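Local structure of uncharacterized protein (Ruminococcus gnavus, 4HYZ) at residues 22-25 against 26-30; 30-33 against 34-37; 38-41 against 42-45. The protein is of unknown function, a probable secreted or lipid-anchored protein of the DUF3887 family, whose domain belongs to the NTF2-like clan. One frame throughout, in Å; residues are numbered along the deposited sequence. Where two conformers were deposited one is given.

Contact 1. Residues 22-25 against 26-30; sequences EDIE and IAQSK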
# COMPACT_ATOMS: atom_id res chain seq x y z
N GLU A 22 -10.20 -20.19 -9.06
CA GLU A 22 -10.14 -21.41 -9.91
C GLU A 22 -8.91 -22.23 -9.60
O GLU A 22 -8.99 -23.43 -9.47
CB GLU A 22 -10.15 -21.03 -11.38
CG GLU A 22 -11.53 -20.68 -11.86
CD GLU A 22 -11.60 -19.88 -13.14
OE1 GLU A 22 -10.54 -19.39 -13.62
OE2 GLU A 22 -12.73 -19.66 -13.61
N ASP A 23 -7.75 -21.57 -9.46
CA ASP A 23 -6.49 -22.24 -9.19
C ASP A 23 -6.46 -22.87 -7.79
O ASP A 23 -5.84 -23.92 -7.62
CB ASP A 23 -5.31 -21.27 -9.41
CG ASP A 23 -5.12 -20.93 -10.88
OD1 ASP A 23 -5.80 -21.56 -11.74
OD2 ASP A 23 -4.32 -20.03 -11.17
N ILE A 24 -7.14 -22.26 -6.80
CA ILE A 24 -7.19 -22.86 -5.45
C ILE A 24 -8.13 -24.09 -5.51
O ILE A 24 -7.83 -25.10 -4.88
CB ILE A 24 -7.58 -21.85 -4.35
CG1 ILE A 24 -6.41 -20.88 -4.12
CG2 ILE A 24 -8.01 -22.55 -3.03
CD1 ILE A 24 -6.83 -19.55 -3.48
N GLU A 25 -9.21 -24.02 -6.31
CA GLU A 25 -10.11 -25.17 -6.49
C GLU A 25 -9.37 -26.32 -7.17
O GLU A 25 -9.57 -27.45 -6.80
CB GLU A 25 -11.34 -24.80 -7.32
CG GLU A 25 -12.33 -23.91 -6.58
CD GLU A 25 -13.29 -23.15 -7.48
OE1 GLU A 25 -13.12 -23.16 -8.73
OE2 GLU A 25 -14.16 -22.45 -6.93
N ILE A 26 -8.49 -26.03 -8.14
CA ILE A 26 -7.69 -27.06 -8.82
C ILE A 26 -6.70 -27.66 -7.80
O ILE A 26 -6.51 -28.86 -7.80
CB ILE A 26 -7.00 -26.52 -10.11
CG1 ILE A 26 -8.05 -26.19 -11.24
CG2 ILE A 26 -5.96 -27.50 -10.64
CD1 ILE A 26 -7.57 -24.86 -12.22
N ALA A 27 -6.10 -26.83 -6.92
CA ALA A 27 -5.20 -27.33 -5.86
C ALA A 27 -5.96 -28.25 -4.89
O ALA A 27 -5.46 -29.31 -4.55
CB ALA A 27 -4.57 -26.17 -5.10
N GLN A 28 -7.19 -27.87 -4.50
CA GLN A 28 -8.01 -28.69 -3.59
C GLN A 28 -8.51 -29.99 -4.23
O GLN A 28 -8.89 -30.90 -3.49
CB GLN A 28 -9.22 -27.91 -3.05
CG GLN A 28 -8.86 -26.76 -2.11
CD GLN A 28 -10.02 -25.81 -1.88
OE1 GLN A 28 -11.08 -25.84 -2.56
NE2 GLN A 28 -9.84 -24.93 -0.94
N SER A 29 -8.53 -30.09 -5.57
CA SER A 29 -9.02 -31.28 -6.28
C SER A 29 -8.12 -32.51 -6.09
O SER A 29 -8.57 -33.63 -6.35
CB SER A 29 -9.16 -30.97 -7.77
OG SER A 29 -7.90 -30.89 -8.40
N LYS A 30 -6.86 -32.29 -5.65
CA LYS A 30 -5.82 -33.31 -5.40
C LYS A 30 -5.26 -33.87 -6.72
O LYS A 30 -4.47 -34.81 -6.71
CB LYS A 30 -6.30 -34.47 -4.47
CG LYS A 30 -6.90 -33.99 -3.14
CD LYS A 30 -7.20 -35.13 -2.17
CE LYS A 30 -8.17 -34.66 -1.12
NZ LYS A 30 -8.43 -35.68 -0.07
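Ile-24 and Gln-28 meet one helical turn apart, their side chains crossing at a slant: the CG2 branch of Ile-24 lies 3.7 Å from NE2 of Gln-28. The glutamine reaches this place because CG is anti to its own carbonyl carbon (chi1 -68°) and the chain beyond is extended, which also sets Gln-28 CG 3.4 Å from Ile-24 O. A long amide suits a position at the border of the core: its amide end touches the isoleucine branch, and NE2 goes on to a hydrogen bond with Tyr-92 OH.

Asp-23 and Ile-26 instead run alongside each other and point the same way, with CD1 of Ile-26 3.8 Å from OD1 of Asp-23. CD1 of Ile-26 also rests 3.4 Å from Glu-22 O, so the isoleucine chain folds back along the preceding turn. Asp-23 is a buried acid, and its carboxylate is well supplied: OD1 takes a bond from Gln-19, and OD2 is bonded to Tyr-103 OH.

Beneath the side chains, the helix ladder joins Ile-26 N to Glu-22 O, Ala-27 N to Asp-23 O and Gln-28 N to Ile-24 O (2.9 Å). The next rung, Ser-29 N to Glu-25 O, is weak at 124°. Here Ser-29 OG turns back to Ile-26 O at 2.5 Å, an oxygen that also accepts from Ser-29 N.

This is the C-terminal part of helix 13-28: Ile-24 faces strand 81-92 and Phe-112 of strand 109-113, small Ala-27 admits Tyr-55 of helix 49-60, and Ile-26 packs on helix 32-36.

Contact 2. Residues 30-33 against 34-37; sequences KDYE and SWKS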
# COMPACT_ATOMS: atom_id res chain seq x y z
N LYS A 30 -6.86 -32.29 -5.65
CA LYS A 30 -5.82 -33.31 -5.40
C LYS A 30 -5.26 -33.87 -6.72
O LYS A 30 -4.47 -34.81 -6.71
CB LYS A 30 -6.30 -34.47 -4.47
CG LYS A 30 -6.90 -33.99 -3.14
CD LYS A 30 -7.20 -35.13 -2.17
CE LYS A 30 -8.17 -34.66 -1.12
NZ LYS A 30 -8.43 -35.68 -0.07
N ASP A 31 -5.63 -33.25 -7.86
CA ASP A 31 -5.13 -33.63 -9.19
C ASP A 31 -3.83 -32.84 -9.43
O ASP A 31 -3.87 -31.69 -9.88
CB ASP A 31 -6.19 -33.36 -10.28
CG ASP A 31 -5.84 -33.84 -11.67
OD1 ASP A 31 -4.65 -33.99 -11.97
OD2 ASP A 31 -6.76 -34.02 -12.47
N TYR A 32 -2.69 -33.48 -9.11
CA TYR A 32 -1.35 -32.89 -9.23
C TYR A 32 -1.05 -32.37 -10.65
O TYR A 32 -0.55 -31.25 -10.79
CB TYR A 32 -0.27 -33.90 -8.80
CG TYR A 32 1.14 -33.41 -9.08
CD1 TYR A 32 1.62 -32.23 -8.52
CD2 TYR A 32 1.96 -34.10 -9.96
CE1 TYR A 32 2.89 -31.75 -8.83
CE2 TYR A 32 3.25 -33.64 -10.25
CZ TYR A 32 3.70 -32.45 -9.70
OH TYR A 32 4.96 -32.01 -9.99
N GLU A 33 -1.33 -33.18 -11.69
CA GLU A 33 -1.04 -32.81 -13.07
C GLU A 33 -1.88 -31.61 -13.54
O GLU A 33 -1.32 -30.78 -14.27
CB GLU A 33 -1.21 -34.02 -14.02
CG GLU A 33 -0.20 -35.14 -13.76
CD GLU A 33 1.29 -34.85 -13.93
OE1 GLU A 33 1.64 -33.86 -14.61
OE2 GLU A 33 2.11 -35.64 -13.41
N SER A 34 -3.16 -31.46 -13.08
CA SER A 34 -3.96 -30.29 -13.46
C SER A 34 -3.42 -29.05 -12.78
O SER A 34 -3.34 -28.00 -13.41
CB SER A 34 -5.43 -30.47 -13.12
OG SER A 34 -5.96 -31.51 -13.92
N TRP A 35 -2.99 -29.19 -11.50
CA TRP A 35 -2.44 -28.10 -10.73
C TRP A 35 -1.13 -27.66 -11.34
O TRP A 35 -0.97 -26.47 -11.60
CB TRP A 35 -2.29 -28.50 -9.25
CG TRP A 35 -1.66 -27.44 -8.38
CD1 TRP A 35 -2.26 -26.33 -7.86
CD2 TRP A 35 -0.31 -27.44 -7.90
NE1 TRP A 35 -1.36 -25.64 -7.08
CE2 TRP A 35 -0.16 -26.31 -7.07
CE3 TRP A 35 0.80 -28.29 -8.09
CZ2 TRP A 35 1.04 -26.00 -6.42
CZ3 TRP A 35 1.98 -28.00 -7.42
CH2 TRP A 35 2.09 -26.86 -6.61
N LYS A 36 -0.23 -28.62 -11.66
CA LYS A 36 1.06 -28.33 -12.32
C LYS A 36 0.86 -27.57 -13.65
O LYS A 36 1.60 -26.63 -13.93
CB LYS A 36 1.82 -29.64 -12.56
CG LYS A 36 3.22 -29.48 -13.15
CD LYS A 36 4.07 -30.75 -12.98
CE LYS A 36 3.95 -31.72 -14.13
NZ LYS A 36 4.67 -31.27 -15.35
N SER A 37 -0.16 -27.95 -14.44
CA SER A 37 -0.47 -27.37 -15.75
C SER A 37 -0.86 -25.88 -15.66
O SER A 37 -0.87 -25.20 -16.69
CB SER A 37 -1.57 -28.16 -16.45
OG SER A 37 -2.86 -27.78 -15.99
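Lys-36 CB lies on the side of one face of the Tyr-32 ring, and the touching is done further out by Lys-36 CD, 3.4 Å from Tyr-32 OH. The ring meets the Trp-35 indole obliquely, Tyr-32 CD1 lying 4.0 Å from Trp-35 CE3. With CG anti to the backbone nitrogen in both aromatics (chi1 172° and 177°), the two flat groups leave the helix on the buried side. Tyr-52 stacks on the indole, and Phe-112 and Phe-39 make edge-to-face pairs with it, a setting that suits a broad apolar ring.

Beyond the phenol, the lysine bends at chi3 and chi4 and runs beside Glu-33, bringing Lys-36 CE to 3.2 Å from Glu-33 OE1. Lys-36 NZ remains 4.1 Å from Glu-33 OE1, opposite charges near each other but not in direct contact.

The carboxylate of Asp-31 receives Ser-34 N at OD1 (3.1 Å) from above its plane, and a weak bond from Ser-34 OG may reach OD2. Trp-35 N meets Asp-31 O in the carbonyl plane.

Aspartate suits this place as a short acceptor for an amide of the first turn: Asp-31 is the N-cap of helix 32-36, following the positive-phi residue Lys-30 that ends the preceding helical run.

Contact 3. Residues 38-41 against 42-45; sequences RFTK and DLQS. With SO4 (sulfate ion), chain D.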
# COMPACT_ATOMS: atom_id res chain seq x y z
N ARG A 38 -1.20 -25.38 -14.45
CA ARG A 38 -1.59 -23.99 -14.24
C ARG A 38 -0.36 -23.05 -14.05
O ARG A 38 -0.51 -21.84 -14.06
CB ARG A 38 -2.60 -23.89 -13.08
CG ARG A 38 -4.02 -24.37 -13.49
CD ARG A 38 -4.66 -23.45 -14.55
NE ARG A 38 -4.53 -22.06 -14.10
CZ ARG A 38 -3.84 -21.09 -14.70
NH1 ARG A 38 -3.37 -21.25 -15.93
NH2 ARG A 38 -3.69 -19.92 -14.10
N PHE A 39 0.85 -23.62 -13.92
CA PHE A 39 2.10 -22.86 -13.78
C PHE A 39 2.64 -22.52 -15.15
O PHE A 39 2.38 -23.25 -16.12
CB PHE A 39 3.15 -23.66 -12.97
CG PHE A 39 2.88 -23.63 -11.48
CD1 PHE A 39 1.88 -24.42 -10.92
CD2 PHE A 39 3.59 -22.76 -10.65
CE1 PHE A 39 1.61 -24.35 -9.54
CE2 PHE A 39 3.32 -22.70 -9.28
CZ PHE A 39 2.34 -23.50 -8.73
N THR A 40 3.41 -21.41 -15.25
CA THR A 40 4.08 -21.04 -16.51
C THR A 40 4.87 -22.27 -17.01
O THR A 40 5.43 -23.00 -16.18
CB THR A 40 5.03 -19.85 -16.32
OG1 THR A 40 6.19 -20.28 -15.62
CG2 THR A 40 4.38 -18.69 -15.59
N LYS A 41 4.92 -22.50 -18.34
CA LYS A 41 5.62 -23.63 -18.95
C LYS A 41 7.03 -23.82 -18.37
O LYS A 41 7.39 -24.94 -18.01
CB LYS A 41 5.71 -23.46 -20.49
CG LYS A 41 4.35 -23.39 -21.21
CD LYS A 41 4.52 -23.05 -22.70
CE LYS A 41 3.21 -22.95 -23.45
NZ LYS A 41 3.41 -22.82 -24.92
N ASP A 42 7.80 -22.70 -18.21
CA ASP A 42 9.16 -22.71 -17.71
C ASP A 42 9.29 -23.14 -16.23
O ASP A 42 10.37 -23.58 -15.84
CB ASP A 42 9.81 -21.33 -17.93
CG ASP A 42 11.30 -21.38 -18.17
OD1 ASP A 42 11.74 -22.05 -19.15
OD2 ASP A 42 12.05 -20.74 -17.39
N LEU A 43 8.25 -23.03 -15.41
CA LEU A 43 8.37 -23.43 -14.00
C LEU A 43 7.78 -24.83 -13.68
O LEU A 43 8.01 -25.32 -12.58
CB LEU A 43 7.71 -22.40 -13.06
CG LEU A 43 8.38 -21.02 -12.98
CD1 LEU A 43 7.45 -20.04 -12.36
CD2 LEU A 43 9.70 -21.07 -12.21
N GLN A 44 6.99 -25.43 -14.60
CA GLN A 44 6.34 -26.73 -14.36
C GLN A 44 7.35 -27.80 -13.94
O GLN A 44 7.14 -28.49 -12.94
CB GLN A 44 5.53 -27.19 -15.58
CG GLN A 44 4.28 -26.36 -15.82
CD GLN A 44 3.44 -26.86 -16.96
OE1 GLN A 44 3.47 -28.05 -17.31
NE2 GLN A 44 2.62 -25.98 -17.51
N SER A 45 8.48 -27.88 -14.70
CA SER A 45 9.53 -28.86 -14.45
C SER A 45 10.25 -28.62 -13.11
O SER A 45 10.93 -29.53 -12.63
CB SER A 45 10.51 -28.92 -15.61
OG SER A 45 9.96 -29.64 -16.70
S SO4 D . 3.54 -18.70 -20.03
O1 SO4 D . 4.86 -18.08 -20.16
O2 SO4 D . 2.75 -18.33 -21.20
O3 SO4 D . 3.69 -20.21 -19.90
O4 SO4 D . 2.87 -18.16 -18.88
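Thr-40 is the N-cap of the short, weakly bonded helix 41-44, and it meets Leu-43 by both hydroxyl and carbonyl. Of the backbone bonds, Leu-43 N to Thr-40 O is the firm one, at 2.9 Å, though the donor stands above the carbonyl plane. Gln-44 N reaches Thr-40 O and Lys-41 O only weakly. The capping bond, Leu-43 N to Thr-40 OG1, is weak too at 3.4 Å; threonine suits the place because OG1, held between its backbone nitrogen and carbonyl carbon (chi1 74°), turns toward that amide.

Van der Waals contact follows the same path: Leu-43 CG and CD1 lie against the hydroxyl oxygen OG1 of Thr-40, while both residues also pack on Val-110 of strand 109-113.

The side-chain bond comes from Gln-44, whose extended chain carries NE2 back to Phe-39 O at 3.1 Å, nearly straight at 165° and with the acceptor close to the amide plane. Shortened to an alanine, this position would lose the amide, and Phe-39 O would probably be left without this donor and the loop less firmly tied to the helix.

A sulfate, probably from the crystallisation liquor, sits at the N-terminal end of the helix and is also hydrogen-bonded to Asn-108. Lys-41 N gives its hydrogen to sulfate O3 at 3.0 Å.

The three contacts follow one another along the chain through helices 13-28, 32-36 and 41-44. Contacts 1 and 2 are partly buried and meet end to end at the turn through Lys-30; their apolar faces join where Ala-27 CB lies 3.6 Å from Trp-35 CD1. Contact 3 is a surface contact, though Phe-39 still reaches inward to the aromatic group of contact 2. Chemistry shifts accordingly: regular helical bonding with a buried acid in contact 1, aromatic packing behind an aspartate cap in contact 2, mostly weak backbone bonds and an anion in contact 3. A salt bridge, Asp-23 OD1 to Arg-38 NE at 2.7 Å, joins helix 13-28 to the loop that opens contact 3.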